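Local coordinates for protein D-aminopeptidase (Burkholderia sp. LK4, PDB 5TZB) that probably cleaves beta-amino acid residues from the N-termini of peptides, as a beta-aminopeptidase of peptidase family S58 and an Ntn hydrolase, at residues T109-R123 with P143-W157. Numbering follows the deposited sequence.
Sequences TPIAYTNTHSVGAVR and PVVMETYDGLLNDIW
Val145 pairs with Ala112 where strands 111-115 and 144-148 run parallel, and it carries the most buried surface of the contact. Its CG1 lies anti to the backbone N (chi1 -178°) and meets CG1 of Val122 at 3.8 Å and CG1 of Val119; CG2, the other branch, packs on CA of Arg123. The helix that begins at Val119 thus lies over the Ala112 and Val145 face, the usual layering of a beta-alpha-beta crossover. Beneath that layer the strands are laced by backbone bonds, among them Met146 N to Ala112 O at 2.9 Å. On the other face Met146 bends at its end and brings CE to the edge of the Tyr113 ring, 3.5 Å from CE1, while the Tyr113 hydroxyl reaches Leu217 and Thr263 in the second sheet.

Past the strand, a type I turn from Asn115 to Ser118 delivers His117, the second heavily buried residue. The edge of its imidazole points into the face of the Trp157 indole, a T-shaped pair with centroids 4.4 Å apart and planes at 59°. Its ND1 gives a weak bond to Ile156 O at 3.2 Å; the stronger partner, through NE2, is Cys141 of the second subunit. A water donates to that carbonyl and to Asn115 OD1, 2.8 Å away, while Asn115 ND2 bonds Thr65 OG1 on strand 63-71. Thr116 OG1 donates to Glu147 OE1 at 2.5 Å, from above the carboxylate plane; OE2 takes the backbone N of Asp94.

Pro143 CG packs 3.6 Å from Arg123 O. In the second subunit, Thr116 O accepts a hydrogen bond from Arg123 NH1 and Asp94 OD2 a salt bridge from NH2. An apolar core therefore seats the helix, while buried polar bonds hold the turn, whose Thr116 O takes Arg123 of the second subunit in return.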
loop_
_atom_site.group_PDB
_atom_site.type_symbol
_atom_site.label_atom_id
_atom_site.label_comp_id
_atom_site.label_asym_id
_atom_site.label_seq_id
_atom_site.Cartn_x
_atom_site.Cartn_y
_atom_site.Cartn_z
ATOM N N THR C 109 -12.418 -5.604 -18.488
ATOM C CA THR C 109 -12.338 -6.906 -19.139
ATOM C C THR C 109 -13.155 -7.928 -18.362
ATOM O O THR C 109 -13.594 -7.642 -17.254
ATOM C CB THR C 109 -10.893 -7.440 -19.215
ATOM O OG1 THR C 109 -10.385 -7.603 -17.877
ATOM C CG2 THR C 109 -9.995 -6.491 -20.010
ATOM N N PRO C 110 -13.333 -9.130 -18.927
ATOM C CA PRO C 110 -13.800 -10.202 -18.046
ATOM C C PRO C 110 -12.750 -10.554 -17.000
ATOM O O PRO C 110 -11.586 -10.145 -17.100
ATOM C CB PRO C 110 -13.998 -11.396 -18.983
ATOM C CG PRO C 110 -13.998 -10.843 -20.347
ATOM C CD PRO C 110 -13.243 -9.559 -20.338
ATOM N N ILE C 111 -13.190 -11.319 -16.016
ATOM C CA ILE C 111 -12.349 -11.920 -15.002
ATOM C C ILE C 111 -12.316 -13.416 -15.213
ATOM O O ILE C 111 -13.352 -14.021 -15.467
ATOM C CB ILE C 111 -12.887 -11.649 -13.587
ATOM C CG1 ILE C 111 -12.949 -10.148 -13.326
ATOM C CG2 ILE C 111 -12.034 -12.351 -12.525
ATOM C CD1 ILE C 111 -13.854 -9.789 -12.154
ATOM N N ALA C 112 -11.138 -14.015 -15.087
ATOM C CA ALA C 112 -11.025 -15.452 -15.240
ATOM C C ALA C 112 -10.251 -16.072 -14.070
ATOM O O ALA C 112 -9.351 -15.451 -13.496
ATOM C CB ALA C 112 -10.383 -15.797 -16.567
ATOM N N TYR C 113 -10.684 -17.267 -13.673
ATOM C CA TYR C 113 -9.984 -18.109 -12.712
ATOM C C TYR C 113 -9.397 -19.323 -13.424
ATOM O O TYR C 113 -10.091 -19.938 -14.232
ATOM C CB TYR C 113 -10.927 -18.626 -11.627
ATOM C CG TYR C 113 -11.588 -17.624 -10.711
ATOM C CD1 TYR C 113 -11.196 -16.297 -10.668
ATOM C CD2 TYR C 113 -12.612 -18.035 -9.864
ATOM C CE1 TYR C 113 -11.820 -15.398 -9.803
ATOM C CE2 TYR C 113 -13.232 -17.156 -9.003
ATOM C CZ TYR C 113 -12.838 -15.846 -8.975
ATOM O OH TYR C 113 -13.469 -14.988 -8.106
ATOM N N THR C 114 -8.165 -19.712 -13.105
ATOM C CA THR C 114 -7.634 -20.977 -13.620
ATOM C C THR C 114 -6.540 -21.510 -12.676
ATOM O O THR C 114 -6.469 -21.086 -11.536
ATOM C CB THR C 114 -7.103 -20.810 -15.060
ATOM O OG1 THR C 114 -6.783 -22.090 -15.619
ATOM C CG2 THR C 114 -5.895 -19.898 -15.103
ATOM N N ASN C 115 -5.706 -22.446 -13.128
ATOM C CA ASN C 115 -4.603 -22.933 -12.296
ATOM C C ASN C 115 -3.344 -22.078 -12.476
ATOM O O ASN C 115 -3.256 -21.315 -13.435
ATOM C CB ASN C 115 -4.286 -24.394 -12.609
ATOM C CG ASN C 115 -3.674 -24.570 -13.987
ATOM O OD1 ASN C 115 -2.486 -24.308 -14.187
ATOM N ND2 ASN C 115 -4.475 -25.034 -14.939
ATOM N N THR C 116 -2.377 -22.232 -11.567
ATOM C CA THR C 116 -1.198 -21.361 -11.509
ATOM C C THR C 116 -0.359 -21.320 -12.788
ATOM O O THR C 116 0.203 -20.279 -13.128
ATOM C CB THR C 116 -0.260 -21.758 -10.342
ATOM O OG1 THR C 116 -1.041 -22.056 -9.169
ATOM C CG2 THR C 116 0.717 -20.621 -10.043
ATOM N N HIS C 117 -0.249 -22.444 -13.485
ATOM C CA HIS C 117 0.624 -22.499 -14.644
ATOM C C HIS C 117 -0.091 -22.200 -15.966
ATOM O O HIS C 117 0.514 -22.256 -17.030
ATOM C CB HIS C 117 1.320 -23.860 -14.691
ATOM C CG HIS C 117 2.337 -24.034 -13.604
ATOM N ND1 HIS C 117 3.045 -25.200 -13.410
ATOM C CD2 HIS C 117 2.780 -23.165 -12.664
ATOM C CE1 HIS C 117 3.865 -25.052 -12.385
ATOM N NE2 HIS C 117 3.727 -23.821 -11.916
ATOM N N SER C 118 -1.362 -21.840 -15.888
ATOM C CA SER C 118 -2.134 -21.539 -17.083
ATOM C C SER C 118 -2.558 -20.067 -17.182
ATOM O O SER C 118 -3.259 -19.684 -18.125
ATOM C CB SER C 118 -3.380 -22.438 -17.129
ATOM O OG SER C 118 -3.028 -23.807 -17.191
ATOM N N VAL C 119 -2.149 -19.249 -16.217
ATOM C CA VAL C 119 -2.577 -17.846 -16.170
ATOM C C VAL C 119 -2.240 -17.049 -17.435
ATOM O O VAL C 119 -3.088 -16.325 -17.962
ATOM C CB VAL C 119 -1.976 -17.128 -14.947
ATOM C CG1 VAL C 119 -2.185 -15.577 -15.039
ATOM C CG2 VAL C 119 -2.589 -17.696 -13.661
ATOM N N GLY C 120 -1.013 -17.186 -17.928
ATOM C CA GLY C 120 -0.600 -16.457 -19.108
ATOM C C GLY C 120 -1.375 -16.804 -20.372
ATOM O O GLY C 120 -1.792 -15.910 -21.128
ATOM N N ALA C 121 -1.565 -18.103 -20.606
ATOM C CA ALA C 121 -2.297 -18.557 -21.783
ATOM C C ALA C 121 -3.743 -18.034 -21.728
ATOM O O ALA C 121 -4.283 -17.581 -22.732
ATOM C CB ALA C 121 -2.270 -20.091 -21.888
ATOM N N VAL C 122 -4.353 -18.092 -20.549
ATOM C CA VAL C 122 -5.707 -17.582 -20.360
ATOM C C VAL C 122 -5.770 -16.071 -20.560
ATOM O O VAL C 122 -6.678 -15.556 -21.231
ATOM C CB VAL C 122 -6.257 -17.946 -18.953
ATOM C CG1 VAL C 122 -7.520 -17.140 -18.629
ATOM C CG2 VAL C 122 -6.498 -19.473 -18.851
ATOM N N ARG C 123 -4.793 -15.363 -20.009
ATOM C CA ARG C 123 -4.763 -13.914 -20.134
ATOM C C ARG C 123 -4.653 -13.479 -21.596
ATOM O O ARG C 123 -5.406 -12.621 -22.050
ATOM C CB ARG C 123 -3.599 -13.329 -19.336
ATOM C CG ARG C 123 -3.532 -11.801 -19.339
ATOM C CD ARG C 123 -2.368 -11.308 -20.173
ATOM N NE ARG C 123 -2.191 -9.869 -20.055
ATOM C CZ ARG C 123 -1.605 -9.101 -20.967
ATOM N NH1 ARG C 123 -1.128 -9.629 -22.085
ATOM N NH2 ARG C 123 -1.488 -7.800 -20.743
ATOM N N PRO C 143 -6.480 -7.977 -19.202
ATOM C CA PRO C 143 -7.441 -8.862 -18.518
ATOM C C PRO C 143 -7.035 -9.263 -17.087
ATOM O O PRO C 143 -5.847 -9.378 -16.771
ATOM C CB PRO C 143 -7.496 -10.098 -19.423
ATOM C CG PRO C 143 -6.931 -9.632 -20.774
ATOM C CD PRO C 143 -5.920 -8.591 -20.415
ATOM N N VAL C 144 -8.029 -9.464 -16.228
ATOM C CA VAL C 144 -7.771 -9.918 -14.872
ATOM C C VAL C 144 -7.885 -11.434 -14.813
ATOM O O VAL C 144 -8.952 -11.996 -15.050
ATOM C CB VAL C 144 -8.742 -9.283 -13.847
ATOM C CG1 VAL C 144 -8.514 -9.885 -12.439
ATOM C CG2 VAL C 144 -8.572 -7.746 -13.815
ATOM N N VAL C 145 -6.774 -12.099 -14.515
ATOM C CA VAL C 145 -6.774 -13.544 -14.385
ATOM C C VAL C 145 -6.167 -13.868 -13.034
ATOM O O VAL C 145 -5.140 -13.293 -12.659
ATOM C CB VAL C 145 -5.993 -14.241 -15.511
ATOM C CG1 VAL C 145 -6.060 -15.762 -15.350
ATOM C CG2 VAL C 145 -6.555 -13.842 -16.865
ATOM N N MET C 146 -6.842 -14.735 -12.276
ATOM C CA MET C 146 -6.366 -15.140 -10.963
ATOM C C MET C 146 -6.300 -16.655 -10.930
ATOM O O MET C 146 -6.802 -17.309 -11.843
ATOM C CB MET C 146 -7.270 -14.573 -9.872
ATOM C CG MET C 146 -7.205 -13.042 -9.804
ATOM S SD MET C 146 -8.304 -12.318 -8.578
ATOM C CE MET C 146 -9.871 -12.456 -9.437
ATOM N N GLU C 147 -5.678 -17.221 -9.895
ATOM C CA GLU C 147 -5.395 -18.646 -9.902
ATOM C C GLU C 147 -5.321 -19.273 -8.519
ATOM O O GLU C 147 -5.119 -18.578 -7.524
ATOM C CB GLU C 147 -4.070 -18.916 -10.628
ATOM C CG GLU C 147 -2.854 -18.198 -10.038
ATOM C CD GLU C 147 -2.297 -18.861 -8.764
ATOM O OE1 GLU C 147 -2.495 -20.083 -8.563
ATOM O OE2 GLU C 147 -1.648 -18.147 -7.970
ATOM N N THR C 148 -5.483 -20.591 -8.476
ATOM C CA THR C 148 -5.056 -21.392 -7.330
ATOM C C THR C 148 -4.340 -22.650 -7.876
ATOM O O THR C 148 -4.396 -22.937 -9.075
ATOM C CB THR C 148 -6.242 -21.760 -6.410
ATOM O OG1 THR C 148 -7.229 -22.457 -7.171
ATOM C CG2 THR C 148 -6.886 -20.488 -5.811
ATOM N N TYR C 149 -3.672 -23.393 -7.002
ATOM C CA TYR C 149 -2.760 -24.465 -7.417
ATOM C C TYR C 149 -3.371 -25.878 -7.312
ATOM O O TYR C 149 -3.584 -26.382 -6.208
ATOM C CB TYR C 149 -1.483 -24.353 -6.574
ATOM C CG TYR C 149 -0.469 -25.453 -6.752
ATOM C CD1 TYR C 149 0.436 -25.439 -7.804
ATOM C CD2 TYR C 149 -0.393 -26.500 -5.832
ATOM C CE1 TYR C 149 1.382 -26.464 -7.958
ATOM C CE2 TYR C 149 0.543 -27.520 -5.972
ATOM C CZ TYR C 149 1.430 -27.495 -7.034
ATOM O OH TYR C 149 2.352 -28.517 -7.165
ATOM N N ASP C 150 -3.634 -26.515 -8.455
ATOM C CA ASP C 150 -4.197 -27.867 -8.475
ATOM C C ASP C 150 -3.141 -28.940 -8.765
ATOM O O ASP C 150 -3.437 -29.947 -9.387
ATOM C CB ASP C 150 -5.336 -27.986 -9.509
ATOM C CG ASP C 150 -4.940 -27.508 -10.918
ATOM O OD1 ASP C 150 -3.741 -27.441 -11.246
ATOM O OD2 ASP C 150 -5.850 -27.225 -11.724
ATOM N N GLY C 151 -1.915 -28.709 -8.307
ATOM C CA GLY C 151 -0.788 -29.583 -8.602
ATOM C C GLY C 151 -0.891 -31.023 -8.132
ATOM O O GLY C 151 -0.217 -31.898 -8.665
ATOM N N LEU C 152 -1.744 -31.282 -7.147
ATOM C CA LEU C 152 -1.887 -32.635 -6.614
ATOM C C LEU C 152 -2.734 -33.533 -7.517
ATOM O O LEU C 152 -2.313 -34.639 -7.879
ATOM C CB LEU C 152 -2.485 -32.590 -5.207
ATOM C CG LEU C 152 -2.336 -33.886 -4.400
ATOM C CD1 LEU C 152 -0.867 -34.223 -4.128
ATOM C CD2 LEU C 152 -3.105 -33.765 -3.097
ATOM N N LEU C 153 -3.918 -33.051 -7.885
ATOM C CA LEU C 153 -4.857 -33.818 -8.694
ATOM C C LEU C 153 -4.695 -33.581 -10.186
ATOM O O LEU C 153 -5.129 -34.398 -10.987
ATOM C CB LEU C 153 -6.304 -33.502 -8.276
ATOM C CG LEU C 153 -6.703 -33.879 -6.848
ATOM C CD1 LEU C 153 -8.104 -33.379 -6.515
ATOM C CD2 LEU C 153 -6.632 -35.404 -6.706
ATOM N N ASN C 154 -4.067 -32.465 -10.550
ATOM C CA ASN C 154 -3.917 -32.073 -11.952
ATOM C C ASN C 154 -2.458 -32.085 -12.388
ATOM O O ASN C 154 -1.563 -31.790 -11.589
ATOM C CB ASN C 154 -4.495 -30.669 -12.180
ATOM C CG ASN C 154 -4.360 -30.200 -13.619
ATOM O OD1 ASN C 154 -4.800 -30.880 -14.549
ATOM N ND2 ASN C 154 -3.717 -29.049 -13.811
ATOM N N ASP C 155 -2.227 -32.404 -13.656
ATOM C CA ASP C 155 -0.904 -32.314 -14.262
ATOM C C ASP C 155 -0.603 -30.842 -14.552
ATOM O O ASP C 155 -0.702 -30.380 -15.688
ATOM C CB ASP C 155 -0.854 -33.163 -15.538
ATOM C CG ASP C 155 0.487 -33.087 -16.254
ATOM O OD1 ASP C 155 1.515 -32.816 -15.595
ATOM O OD2 ASP C 155 0.508 -33.313 -17.481
ATOM N N ILE C 156 -0.224 -30.107 -13.514
ATOM C CA ILE C 156 -0.164 -28.658 -13.621
ATOM C C ILE C 156 1.023 -28.200 -14.472
ATOM O O ILE C 156 0.994 -27.104 -15.039
ATOM C CB ILE C 156 -0.110 -27.983 -12.226
ATOM C CG1 ILE C 156 -0.516 -26.508 -12.337
ATOM C CG2 ILE C 156 1.272 -28.163 -11.563
ATOM C CD1 ILE C 156 -0.643 -25.771 -11.005
ATOM N N TRP C 157 2.054 -29.039 -14.570
ATOM C CA TRP C 157 3.206 -28.730 -15.412
ATOM C C TRP C 157 2.891 -28.981 -16.879
ATOM O O TRP C 157 3.587 -28.494 -17.766
ATOM C CB TRP C 157 4.423 -29.549 -14.978
ATOM C CG TRP C 157 5.059 -29.031 -13.728
ATOM C CD1 TRP C 157 4.971 -29.577 -12.474
ATOM C CD2 TRP C 157 5.886 -27.862 -13.601
ATOM N NE1 TRP C 157 5.687 -28.813 -11.575
ATOM C CE2 TRP C 157 6.251 -27.755 -12.238
ATOM C CE3 TRP C 157 6.343 -26.895 -14.503
ATOM C CZ2 TRP C 157 7.067 -26.728 -11.762
ATOM C CZ3 TRP C 157 7.142 -25.874 -14.031
ATOM C CH2 TRP C 157 7.499 -25.797 -12.668
HETATM O O HOH W 1 -1.279 -25.895 -16.142
#